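Local coordinates for ribosomal protein S2-related protein (Deinococcus radiodurans, PDB 2JH3), which binds a [4Fe-4S] cluster and may act as a sirohydrochlorin ferrochelatase, at residues 26-31 and 326-331; 51-56 and 371-376; 333-336 and 341-344. One frame throughout, in Å; residues are numbered along the deposited sequence.

Interactions 1 and 2 tie the first CbiX-family region to the stabilising region: helix 18-35 meets helix 327-333, and the loop after strand 43-48 meets the turn between helices 361-371 and 375-383. Their segments alternate along the chain, and their centres lie about 15 Å apart. Interaction 3 is local, a loop closed on itself just after helix 327-333, and is nested between the two halves of interaction 2, with centres about 13 Å apart. Residues 51-56 and 341-344 also touch: Glu52 N lies 2.9 Å from Pro344 O, a probable hydrogen bond. Interactions 1 and 2 thus join a chelatase-like region to the stabilising one, interaction 2 passing beside the iron-sulfur cluster, while interaction 3 shapes a loop of the latter region.

Interaction 1: residues 26-31 and 326-331; sequences VAEALR and TPEGLR
Residues 26-31 of helix 18-35 and residues 326-331, at the start of helix 327-333, run nearly antiparallel, with an angle of 162° and a closest axis approach of 12.0 Å. The wide spacing is bridged by long polar side chains, centred on Glu28 and Glu328. Thr326 is the N-cap of the second helix, its OG1 accepting from Gly329 N.

Arg31 NH1 donates to Glu328 OE2 at 2.9 Å, forming a salt bridge whose N-H...O angle is 145°. The arginine reaches the anti side of the carboxylate from somewhat out of its plane. A bend at chi2 (83°) folds the Glu328 carboxylate back to this meeting point. Glu28, extended beyond CG, lays its carboxylate over the Glu328 chain, Glu28 CD lying 3.7 Å from Glu328 CG, with the two acid planes nearly parallel. Water links the helices further: one molecule donates to Glu28 OE2 and accepts from Arg331 NH2, and a second donates to both Glu28 O and Glu328 OE2.

Arg31 NH2 also forms a salt bridge with Glu46, on strand 43-48. With two glutamates stacked and Arg31 NH1 4.3 Å from Arg331 NH2, like charges approach within each pair, but the mixture of acids and bases probably offsets much of their repulsion. The interface between the chelatase-like and stabilising regions is therefore polar and hydrated here.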
# COMPACT_ATOMS: atom_id res chain seq x y z
N VAL A 26 -23.05 8.04 -18.96
CA VAL A 26 -23.70 9.16 -19.55
C VAL A 26 -22.67 10.11 -20.15
O VAL A 26 -22.85 10.60 -21.28
CB VAL A 26 -24.61 9.94 -18.56
CG1 VAL A 26 -25.22 11.17 -19.26
CG2 VAL A 26 -25.72 9.10 -18.07
N ALA A 27 -21.62 10.42 -19.37
CA ALA A 27 -20.57 11.36 -19.82
C ALA A 27 -19.96 10.93 -21.12
O ALA A 27 -19.85 11.69 -22.07
CB ALA A 27 -19.49 11.51 -18.74
N GLU A 28 -19.59 9.67 -21.19
CA GLU A 28 -19.02 9.13 -22.39
C GLU A 28 -20.01 9.18 -23.58
O GLU A 28 -19.61 9.52 -24.68
CB GLU A 28 -18.44 7.71 -22.15
CG GLU A 28 -17.72 7.20 -23.46
CD GLU A 28 -17.10 5.82 -23.39
OE1 GLU A 28 -16.51 5.40 -24.42
OE2 GLU A 28 -17.17 5.16 -22.33
N ALA A 29 -21.30 8.89 -23.37
CA ALA A 29 -22.28 8.94 -24.47
C ALA A 29 -22.41 10.35 -25.08
O ALA A 29 -22.52 10.52 -26.29
CB ALA A 29 -23.64 8.48 -23.95
N LEU A 30 -22.40 11.35 -24.20
CA LEU A 30 -22.57 12.71 -24.55
C LEU A 30 -21.30 13.27 -25.21
O LEU A 30 -21.39 14.11 -26.12
CB LEU A 30 -22.94 13.51 -23.29
CG LEU A 30 -24.33 13.35 -22.71
CD1 LEU A 30 -24.56 14.26 -21.51
CD2 LEU A 30 -25.33 13.62 -23.77
N ARG A 31 -20.13 12.80 -24.82
CA ARG A 31 -18.90 13.20 -25.56
C ARG A 31 -18.88 12.66 -26.98
O ARG A 31 -18.36 13.33 -27.87
CB ARG A 31 -17.60 12.71 -24.89
CG ARG A 31 -17.32 13.30 -23.58
CD ARG A 31 -16.03 12.73 -23.01
NE ARG A 31 -16.00 13.09 -21.61
CZ ARG A 31 -15.95 12.22 -20.60
NH1 ARG A 31 -15.86 10.90 -20.84
NH2 ARG A 31 -16.03 12.65 -19.36
N THR A 326 -8.38 5.34 -26.10
CA THR A 326 -9.37 6.36 -25.71
C THR A 326 -9.07 6.77 -24.24
O THR A 326 -8.49 6.00 -23.47
CB THR A 326 -10.84 5.84 -25.74
OG1 THR A 326 -10.94 4.75 -24.85
CG2 THR A 326 -11.22 5.33 -27.10
N PRO A 327 -9.36 8.00 -23.88
CA PRO A 327 -9.27 8.43 -22.44
C PRO A 327 -10.06 7.58 -21.50
O PRO A 327 -9.65 7.23 -20.38
CB PRO A 327 -9.84 9.85 -22.49
CG PRO A 327 -9.62 10.28 -23.87
CD PRO A 327 -9.67 9.14 -24.76
N GLU A 328 -11.22 7.15 -21.97
CA GLU A 328 -12.11 6.35 -21.13
C GLU A 328 -11.58 4.94 -20.92
O GLU A 328 -11.78 4.33 -19.82
CB GLU A 328 -13.53 6.30 -21.75
CG GLU A 328 -14.32 7.63 -21.80
CD GLU A 328 -14.00 8.56 -23.02
OE1 GLU A 328 -13.10 8.23 -23.82
OE2 GLU A 328 -14.70 9.60 -23.21
N GLY A 329 -10.99 4.35 -21.93
CA GLY A 329 -10.30 3.08 -21.78
C GLY A 329 -9.14 3.09 -20.79
O GLY A 329 -8.93 2.14 -20.02
N LEU A 330 -8.32 4.12 -20.92
CA LEU A 330 -7.22 4.37 -19.96
C LEU A 330 -7.74 4.50 -18.54
O LEU A 330 -7.15 3.90 -17.63
CB LEU A 330 -6.51 5.65 -20.35
CG LEU A 330 -5.40 6.21 -19.45
CD1 LEU A 330 -4.39 5.14 -19.17
CD2 LEU A 330 -4.74 7.37 -20.09
N ARG A 331 -8.79 5.29 -18.34
CA ARG A 331 -9.49 5.46 -17.06
C ARG A 331 -10.00 4.12 -16.44
O ARG A 331 -9.66 3.74 -15.28
CB ARG A 331 -10.60 6.52 -17.21
CG ARG A 331 -11.46 6.72 -15.93
CD ARG A 331 -12.81 5.97 -16.04
NE ARG A 331 -13.74 6.84 -16.81
CZ ARG A 331 -14.48 6.48 -17.85
NH1 ARG A 331 -14.55 5.26 -18.30
NH2 ARG A 331 -15.20 7.39 -18.43
O HOH W 1 -17.35 5.65 -19.66
O HOH W 2 -16.68 9.30 -25.74
O HOH W 3 -13.62 3.72 -24.72

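Interaction 2: residues 51-56 and 371-376; sequences QEPGLR and LYPAVI
The junction between the chelatase-type fold of the first CbiX-family region and the stabilising region is buried here beside the [4Fe-4S] site. Pro53, in the loop after strand 43-48, meets Pro373, in the turn between helices 361-371 and 375-383. The side chain of the neighbouring Glu52 comes within about 5 Å of the cluster and about 6 Å of the side chain of its ligand Cys454.

Pro53 and Pro373 have the closest backbones across the contact, their CA atoms 5.2 Å apart. Their rings meet at an oblique angle, Pro53 CB to Pro373 CB 3.9 Å, and the Pro373 CG corner also rests against Pro53 N and CD. The peptide bond before Pro53 is cis, which turns the chain sharply between Glu52 and the ring. The same Pro373 CG lies 4.0 Å from Glu52 CB, giving the ring an apolar seat made from the proline and the aliphatic base of the acid. On the other segment, Tyr372 is the first residue to leave helical geometry and Ala374 is the N-cap of the next helix, placing Pro373 in the short link between the two helices.

The acid end of Glu52 continues past this apolar patch. Its CG stands anti to the carbonyl carbon (chi1 -66°), and the extended chain beyond carries the carboxylate to several partners. OE2 forms a salt bridge with Arg427, a residue of the cluster pocket, while OE1 accepts from Arg346 N. Water also spans the contact, donating to Glu52 OE1 at 2.8 Å and to Pro373 O at 3.0 Å.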
# COMPACT_ATOMS: atom_id res chain seq x y z
N GLN A 51 -15.09 10.07 -4.56
CA GLN A 51 -13.86 9.71 -5.27
C GLN A 51 -13.40 10.80 -6.18
O GLN A 51 -14.11 11.79 -6.36
CB GLN A 51 -14.03 8.38 -6.06
CG GLN A 51 -15.02 8.46 -7.24
CD GLN A 51 -15.27 7.10 -7.84
OE1 GLN A 51 -15.84 6.22 -7.23
NE2 GLN A 51 -14.83 6.94 -9.06
N GLU A 52 -12.17 10.67 -6.70
CA GLU A 52 -11.64 11.64 -7.66
C GLU A 52 -12.18 11.35 -9.07
O GLU A 52 -12.33 10.18 -9.43
CB GLU A 52 -10.12 11.59 -7.68
CG GLU A 52 -9.48 12.04 -6.40
CD GLU A 52 -7.97 12.29 -6.58
OE1 GLU A 52 -7.26 11.45 -7.26
OE2 GLU A 52 -7.54 13.36 -6.10
N PRO A 53 -12.42 12.40 -9.89
CA PRO A 53 -12.33 13.83 -9.59
C PRO A 53 -13.34 14.20 -8.56
O PRO A 53 -14.51 13.79 -8.71
CB PRO A 53 -12.73 14.52 -10.92
CG PRO A 53 -12.80 13.48 -11.96
CD PRO A 53 -12.85 12.14 -11.27
N GLY A 54 -12.93 14.92 -7.55
CA GLY A 54 -13.77 15.20 -6.41
C GLY A 54 -14.49 16.53 -6.61
O GLY A 54 -14.14 17.32 -7.50
N LEU A 55 -15.49 16.78 -5.77
CA LEU A 55 -16.26 18.04 -5.83
C LEU A 55 -15.41 19.29 -5.59
O LEU A 55 -15.70 20.37 -6.12
CB LEU A 55 -17.40 18.02 -4.80
CG LEU A 55 -18.44 16.88 -5.00
CD1 LEU A 55 -19.44 16.92 -3.85
CD2 LEU A 55 -19.08 16.97 -6.34
N ARG A 56 -14.37 19.14 -4.77
CA ARG A 56 -13.42 20.22 -4.52
C ARG A 56 -12.46 20.49 -5.66
O ARG A 56 -11.74 21.49 -5.63
CB ARG A 56 -12.59 19.93 -3.23
CG ARG A 56 -13.46 19.62 -1.95
CD ARG A 56 -14.25 20.86 -1.47
NE ARG A 56 -13.38 21.92 -0.94
CZ ARG A 56 -13.77 23.09 -0.48
NH1 ARG A 56 -15.03 23.47 -0.58
NH2 ARG A 56 -12.89 23.91 0.07
N LEU A 371 -7.07 10.21 -15.68
CA LEU A 371 -6.06 9.35 -15.10
C LEU A 371 -5.58 9.89 -13.75
O LEU A 371 -5.48 9.18 -12.74
CB LEU A 371 -4.86 9.31 -16.03
CG LEU A 371 -3.63 8.54 -15.47
CD1 LEU A 371 -3.87 7.11 -15.28
CD2 LEU A 371 -2.49 8.67 -16.46
N TYR A 372 -5.30 11.19 -13.76
CA TYR A 372 -4.82 11.87 -12.57
C TYR A 372 -5.56 13.23 -12.38
O TYR A 372 -4.99 14.29 -12.60
CB TYR A 372 -3.31 12.14 -12.65
CG TYR A 372 -2.30 11.02 -12.34
CD1 TYR A 372 -2.33 10.33 -11.12
CD2 TYR A 372 -1.29 10.71 -13.23
CE1 TYR A 372 -1.42 9.38 -10.82
CE2 TYR A 372 -0.34 9.72 -12.94
CZ TYR A 372 -0.37 9.10 -11.68
OH TYR A 372 0.51 8.08 -11.29
N PRO A 373 -6.81 13.19 -11.94
CA PRO A 373 -7.63 14.41 -11.76
C PRO A 373 -6.98 15.49 -10.94
O PRO A 373 -6.48 15.22 -9.87
CB PRO A 373 -8.84 13.89 -11.01
CG PRO A 373 -8.90 12.54 -11.34
CD PRO A 373 -7.58 12.00 -11.55
N ALA A 374 -6.97 16.70 -11.51
CA ALA A 374 -6.53 17.93 -10.89
C ALA A 374 -5.05 18.09 -10.69
O ALA A 374 -4.63 19.15 -10.31
CB ALA A 374 -7.29 18.22 -9.54
N VAL A 375 -4.27 17.06 -11.01
CA VAL A 375 -2.86 17.09 -10.78
C VAL A 375 -2.18 18.14 -11.67
O VAL A 375 -1.29 18.83 -11.25
CB VAL A 375 -2.28 15.65 -10.95
CG1 VAL A 375 -0.80 15.66 -11.00
CG2 VAL A 375 -2.73 14.75 -9.80
N ILE A 376 -2.53 18.21 -12.95
CA ILE A 376 -1.87 19.17 -13.85
C ILE A 376 -2.07 20.66 -13.41
O ILE A 376 -1.12 21.41 -13.26
CB ILE A 376 -2.34 18.96 -15.35
CG1 ILE A 376 -1.75 17.68 -15.98
CG2 ILE A 376 -2.07 20.21 -16.16
CD1 ILE A 376 -0.50 17.35 -15.66
O HOH W 4 -5.44 12.45 -9.16

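Interaction 3: residues 333-336 and 341-344; sequences LTAR and RWRP
This is a short loop folded back on itself by a single beta bridge, between helix 327-333 and strand 355-359 in the stabilising region. Arg336 and Trp342 form the bridge, their CA atoms 4.5 Å apart, and Arg343 N donates to Ala335 O at 3.0 Å.

Arg343 adds a second tie from its side chain. NH1 gives a hydrogen bond of 2.8 Å to Thr334 O, lying in the carbonyl plane, and the oxygen sits at the edge of the guanidinium, only 8° out of its plane. CD rests against Arg336 C, and beyond it a bend at chi3 (64°) turns the guanidinium to Thr334 O. NE bonds to Thr350 OG1 and NH2 to the carbonyl oxygens of Arg346 and Trp348, which extends the grip to the following loop. Cut back to an alanine, this position would probably leave Thr334 O without this donor and the loop at Arg346 and Trp348 less firmly tied to the bridge.

Trp342 packs against Ala335 and Arg336. Its CZ3 touches Ala335 CB at 3.8 Å, and CE3 lies over the centre of one face of the Arg336 guanidinium, with the two planes inclined at 54°. The indole NE1 bonds to Gln51 OE1 of the CbiX-family region, while Arg336 NH1 bonds to Gly340 O.

Arg343 thus spends its buried N-H groups on backbone carbonyls and a hydroxyl. This network of neutral acceptors fixes the orientation of its guanidinium and holds successive parts of the loop together.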
# COMPACT_ATOMS: atom_id res chain seq x y z
N LEU A 333 -8.82 1.09 -17.22
CA LEU A 333 -7.73 0.21 -16.92
C LEU A 333 -6.92 0.60 -15.66
O LEU A 333 -6.24 -0.26 -15.04
CB LEU A 333 -6.77 0.08 -18.10
CG LEU A 333 -6.66 -1.26 -18.86
CD1 LEU A 333 -7.99 -2.05 -19.00
CD2 LEU A 333 -5.98 -1.00 -20.24
N THR A 334 -7.01 1.84 -15.26
CA THR A 334 -6.29 2.37 -14.09
C THR A 334 -7.22 2.59 -12.88
O THR A 334 -6.81 3.13 -11.83
CB THR A 334 -5.59 3.68 -14.48
OG1 THR A 334 -6.52 4.64 -14.98
CG2 THR A 334 -4.50 3.43 -15.54
N ALA A 335 -8.48 2.16 -13.02
CA ALA A 335 -9.47 2.33 -11.98
C ALA A 335 -9.25 1.40 -10.77
O ALA A 335 -9.70 1.70 -9.65
CB ALA A 335 -10.92 2.17 -12.55
N ARG A 336 -8.56 0.29 -10.96
CA ARG A 336 -8.31 -0.65 -9.88
C ARG A 336 -6.82 -0.96 -9.81
O ARG A 336 -6.11 -0.89 -10.84
CB ARG A 336 -9.10 -1.96 -10.12
CG ARG A 336 -10.62 -1.75 -10.10
CD ARG A 336 -11.45 -3.03 -10.51
NE ARG A 336 -12.90 -2.73 -10.25
CZ ARG A 336 -13.54 -2.77 -9.06
NH1 ARG A 336 -12.93 -3.11 -7.90
NH2 ARG A 336 -14.81 -2.43 -8.99
N ARG A 341 -8.68 -3.90 -6.35
CA ARG A 341 -9.34 -3.04 -5.42
C ARG A 341 -9.45 -1.62 -6.04
O ARG A 341 -8.52 -1.18 -6.76
CB ARG A 341 -8.56 -3.01 -4.13
CG ARG A 341 -8.54 -4.37 -3.35
CD ARG A 341 -7.70 -4.20 -2.13
NE ARG A 341 -6.31 -3.87 -2.46
CZ ARG A 341 -5.24 -4.47 -1.95
NH1 ARG A 341 -5.36 -5.45 -1.05
NH2 ARG A 341 -4.03 -4.08 -2.35
N TRP A 342 -10.58 -0.96 -5.77
CA TRP A 342 -10.88 0.36 -6.32
C TRP A 342 -9.84 1.34 -5.86
O TRP A 342 -9.39 1.28 -4.73
CB TRP A 342 -12.24 0.78 -5.78
CG TRP A 342 -12.90 1.88 -6.44
CD1 TRP A 342 -13.31 3.05 -5.85
CD2 TRP A 342 -13.33 1.94 -7.80
NE1 TRP A 342 -13.96 3.83 -6.76
CE2 TRP A 342 -13.98 3.18 -7.96
CE3 TRP A 342 -13.20 1.09 -8.91
CZ2 TRP A 342 -14.51 3.60 -9.18
CZ3 TRP A 342 -13.76 1.50 -10.12
CH2 TRP A 342 -14.41 2.75 -10.23
N ARG A 343 -9.54 2.31 -6.73
CA ARG A 343 -8.66 3.42 -6.41
C ARG A 343 -9.38 4.78 -6.39
O ARG A 343 -9.35 5.51 -7.41
CB ARG A 343 -7.60 3.45 -7.50
CG ARG A 343 -6.72 2.17 -7.57
CD ARG A 343 -5.62 2.21 -8.65
NE ARG A 343 -4.64 3.27 -8.35
CZ ARG A 343 -4.44 4.39 -9.03
NH1 ARG A 343 -5.13 4.66 -10.11
NH2 ARG A 343 -3.55 5.30 -8.54
N PRO A 344 -10.01 5.14 -5.25
CA PRO A 344 -10.76 6.40 -5.18
C PRO A 344 -9.89 7.64 -5.23
O PRO A 344 -10.30 8.69 -5.73
CB PRO A 344 -11.51 6.27 -3.88
CG PRO A 344 -10.72 5.41 -3.06
CD PRO A 344 -10.07 4.43 -3.96
O HOH W 5 -11.06 4.48 -9.48